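PDB 1TKS: 3,4-dihydroxy-2-butanone 4-phosphate synthase from Candida albicans, which catalyses the conversion of D-ribulose 5-phosphate to formate and 3,4-dihydroxy-2-butanone 4-phosphate, a step of riboflavin biosynthesis. Local coordinates for residues 22-27 and 190-195. Numbering follows the deposited sequence.
Sequences IVMDDE and IKIINI
M24 O takes the backbone N-H of I195 at 2.9 Å and also receives a CA-H...O contact from N194 CA, 3.0 Å away. This carbonyl closes a parallel beta ladder that pairs strands 22-24 and 191-194, the latter at one edge of the chain's four-stranded mixed sheet. Three further backbone bonds define the register: I22 N to K191 O, I193 N to I22 O and M24 N to I193 O, with N-H...O angles of 164° or more.

On the face carrying I22 and I192, the two side chains run side by side, I22 CD1 lying 3.8 Å from I192 CG1. I190 CG2 meets I22 CG1 at 3.7 Å, its side chain crossing that of I22 at about a right angle, and helix 178-188 packs against I22, M24 and I190. On the other face V23 spreads its methyls: CG1, anti to the backbone N (chi1 180°), reaches I195 CG1, while CG2 meets I193 CG1 at 3.9 Å.

N194 is the N-cap of helix 195-203, its OD1 accepting the backbone N-H of Q197. D25 OD1 is hydrogen-bonded to NE2 of H145, a residue that probably binds magnesium, which sets the loop just after strand 22-24 next to the probable metal site; D25 OD1 also lies 3.8 Å from I195 CD1. Water 1 accepts from N194 ND2 at 3.0 Å and donates to E27 OE2.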
ATOM      1  N   ILE B  22      -5.797 -18.400  -0.896  1.00  7.13           N
ATOM      2  CA  ILE B  22      -5.613 -17.681  -2.145  1.00  8.48           C
ATOM      3  C   ILE B  22      -7.016 -17.713  -2.725  1.00  9.47           C
ATOM      4  O   ILE B  22      -7.620 -18.780  -2.843  1.00  9.84           O
ATOM      5  CB  ILE B  22      -4.632 -18.402  -3.082  1.00  8.80           C
ATOM      6  CG1 ILE B  22      -3.235 -18.390  -2.463  1.00 10.46           C
ATOM      7  CG2 ILE B  22      -4.613 -17.717  -4.450  1.00  9.65           C
ATOM      8  CD1 ILE B  22      -2.238 -19.315  -3.142  1.00 12.42           C
ATOM      9  N   VAL B  23      -7.541 -16.543  -3.065  1.00 10.05           N
ATOM     10  CA  VAL B  23      -8.895 -16.447  -3.585  1.00  9.45           C
ATOM     11  C   VAL B  23      -8.972 -15.869  -4.997  1.00  8.07           C
ATOM     12  O   VAL B  23      -8.458 -14.783  -5.253  1.00  9.11           O
ATOM     13  CB  VAL B  23      -9.756 -15.586  -2.627  1.00  9.79           C
ATOM     14  CG1 VAL B  23     -11.169 -15.467  -3.145  1.00 10.16           C
ATOM     15  CG2 VAL B  23      -9.753 -16.208  -1.231  1.00 11.85           C
ATOM     16  N   MET B  24      -9.611 -16.609  -5.905  1.00  7.95           N
ATOM     17  CA  MET B  24      -9.800 -16.185  -7.297  1.00  8.46           C
ATOM     18  C   MET B  24     -11.301 -15.930  -7.450  1.00  9.52           C
ATOM     19  O   MET B  24     -12.091 -16.365  -6.610  1.00  8.54           O
ATOM     20  CB  MET B  24      -9.427 -17.297  -8.283  1.00  8.03           C
ATOM     21  CG  MET B  24      -8.302 -18.194  -7.889  1.00  9.24           C
ATOM     22  SD  MET B  24      -6.742 -17.291  -7.663  1.00  8.96           S
ATOM     23  CE  MET B  24      -6.215 -17.100  -9.308  1.00 12.70           C
ATOM     24  N   ASP B  25     -11.695 -15.221  -8.503  1.00  9.68           N
ATOM     25  CA  ASP B  25     -13.114 -14.961  -8.750  1.00 10.76           C
ATOM     26  C   ASP B  25     -13.840 -16.256  -9.089  1.00 10.03           C
ATOM     27  O   ASP B  25     -14.911 -16.540  -8.554  1.00 10.32           O
ATOM     28  CB  ASP B  25     -13.298 -13.986  -9.912  1.00 11.13           C
ATOM     29  CG  ASP B  25     -13.011 -12.558  -9.524  1.00 13.12           C
ATOM     30  OD1 ASP B  25     -13.258 -12.201  -8.356  1.00 14.43           O
ATOM     31  OD2 ASP B  25     -12.557 -11.787 -10.394  1.00 16.10           O
ATOM     32  N   ASP B  26     -13.267 -17.023 -10.010  1.00  8.78           N
ATOM     33  CA  ASP B  26     -13.842 -18.301 -10.405  1.00  8.33           C
ATOM     34  C   ASP B  26     -12.730 -19.217 -10.903  1.00  8.70           C
ATOM     35  O   ASP B  26     -11.579 -19.053 -10.506  1.00 10.57           O
ATOM     36  CB  ASP B  26     -14.958 -18.119 -11.453  1.00  9.88           C
ATOM     37  CG  ASP B  26     -14.520 -17.341 -12.687  1.00  9.94           C
ATOM     38  OD1 ASP B  26     -15.417 -16.767 -13.338  1.00 10.25           O
ATOM     39  OD2 ASP B  26     -13.320 -17.309 -13.016  1.00  8.78           O
ATOM     40  N   GLU B  27     -13.059 -20.181 -11.753  1.00  9.22           N
ATOM     41  CA  GLU B  27     -12.043 -21.109 -12.229  1.00  9.12           C
ATOM     42  C   GLU B  27     -11.184 -20.638 -13.401  1.00  8.71           C
ATOM     43  O   GLU B  27     -10.223 -21.311 -13.762  1.00  9.56           O
ATOM     44  CB  GLU B  27     -12.692 -22.448 -12.604  1.00 11.46           C
ATOM     45  CG  GLU B  27     -13.535 -23.077 -11.505  1.00 13.74           C
ATOM     46  CD  GLU B  27     -13.875 -24.527 -11.794  1.00 17.94           C
ATOM     47  OE1 GLU B  27     -13.815 -24.932 -12.975  1.00 19.11           O
ATOM     48  OE2 GLU B  27     -14.213 -25.267 -10.845  1.00 19.52           O
ATOM     49  N   ILE B 190      -0.439 -23.128   0.842  1.00 10.60           N
ATOM     50  CA  ILE B 190      -1.647 -22.329   0.995  1.00  9.82           C
ATOM     51  C   ILE B 190      -2.732 -22.852   0.061  1.00 10.08           C
ATOM     52  O   ILE B 190      -2.500 -23.047  -1.133  1.00 10.96           O
ATOM     53  CB  ILE B 190      -1.373 -20.844   0.681  1.00 10.12           C
ATOM     54  CG1 ILE B 190      -0.327 -20.302   1.658  1.00  9.44           C
ATOM     55  CG2 ILE B 190      -2.667 -20.032   0.781  1.00 10.09           C
ATOM     56  CD1 ILE B 190       0.118 -18.870   1.363  1.00 11.27           C
ATOM     57  N   LYS B 191      -3.912 -23.090   0.627  1.00  9.65           N
ATOM     58  CA  LYS B 191      -5.056 -23.597  -0.120  1.00  9.32           C
ATOM     59  C   LYS B 191      -5.656 -22.512  -1.006  1.00  8.68           C
ATOM     60  O   LYS B 191      -5.606 -21.327  -0.676  1.00 10.11           O
ATOM     61  CB  LYS B 191      -6.115 -24.125   0.851  1.00 10.57           C
ATOM     62  CG  LYS B 191      -5.732 -25.439   1.533  1.00 10.53           C
ATOM     63  CD  LYS B 191      -6.592 -25.681   2.767  1.00 12.03           C
ATOM     64  CE  LYS B 191      -6.531 -27.131   3.224  1.00 12.86           C
ATOM     65  NZ  LYS B 191      -5.133 -27.612   3.419  1.00 13.52           N
ATOM     66  N   ILE B 192      -6.241 -22.931  -2.124  1.00  9.51           N
ATOM     67  CA  ILE B 192      -6.830 -22.004  -3.086  1.00  9.11           C
ATOM     68  C   ILE B 192      -8.315 -22.281  -3.285  1.00  9.99           C
ATOM     69  O   ILE B 192      -8.728 -23.434  -3.379  1.00 10.56           O
ATOM     70  CB  ILE B 192      -6.133 -22.136  -4.460  1.00 10.41           C
ATOM     71  CG1 ILE B 192      -4.618 -22.007  -4.288  1.00 11.00           C
ATOM     72  CG2 ILE B 192      -6.668 -21.081  -5.428  1.00 11.63           C
ATOM     73  CD1 ILE B 192      -3.841 -22.331  -5.540  1.00 13.45           C
ATOM     74  N   ILE B 193      -9.115 -21.222  -3.336  1.00  9.16           N
ATOM     75  CA  ILE B 193     -10.555 -21.352  -3.557  1.00  8.62           C
ATOM     76  C   ILE B 193     -10.986 -20.245  -4.512  1.00  8.69           C
ATOM     77  O   ILE B 193     -10.188 -19.375  -4.861  1.00  8.61           O
ATOM     78  CB  ILE B 193     -11.379 -21.173  -2.247  1.00  8.16           C
ATOM     79  CG1 ILE B 193     -11.085 -19.806  -1.620  1.00  8.73           C
ATOM     80  CG2 ILE B 193     -11.058 -22.285  -1.258  1.00  7.51           C
ATOM     81  CD1 ILE B 193     -12.099 -19.382  -0.571  1.00 11.68           C
ATOM     82  N   ASN B 194     -12.236 -20.282  -4.956  1.00  8.19           N
ATOM     83  CA  ASN B 194     -12.737 -19.216  -5.807  1.00  8.70           C
ATOM     84  C   ASN B 194     -14.119 -18.806  -5.309  1.00  9.66           C
ATOM     85  O   ASN B 194     -14.808 -19.587  -4.648  1.00  8.75           O
ATOM     86  CB  ASN B 194     -12.718 -19.613  -7.301  1.00 10.19           C
ATOM     87  CG  ASN B 194     -13.661 -20.749  -7.643  1.00  9.85           C
ATOM     88  OD1 ASN B 194     -14.872 -20.558  -7.742  1.00 10.89           O
ATOM     89  ND2 ASN B 194     -13.105 -21.941  -7.842  1.00  9.38           N
ATOM     90  N   ILE B 195     -14.501 -17.564  -5.591  1.00  9.70           N
ATOM     91  CA  ILE B 195     -15.777 -17.030  -5.127  1.00 11.09           C
ATOM     92  C   ILE B 195     -16.991 -17.765  -5.656  1.00 12.25           C
ATOM     93  O   ILE B 195     -17.962 -17.955  -4.931  1.00 11.38           O
ATOM     94  CB  ILE B 195     -15.893 -15.532  -5.460  1.00 10.77           C
ATOM     95  CG1 ILE B 195     -14.801 -14.766  -4.708  1.00 11.60           C
ATOM     96  CG2 ILE B 195     -17.279 -15.014  -5.086  1.00 11.58           C
ATOM     97  CD1 ILE B 195     -14.719 -13.291  -5.051  1.00 10.97           C
TER
HETATM   98  O   HOH W   1     -14.580 -24.500  -8.461  1.00 18.23           O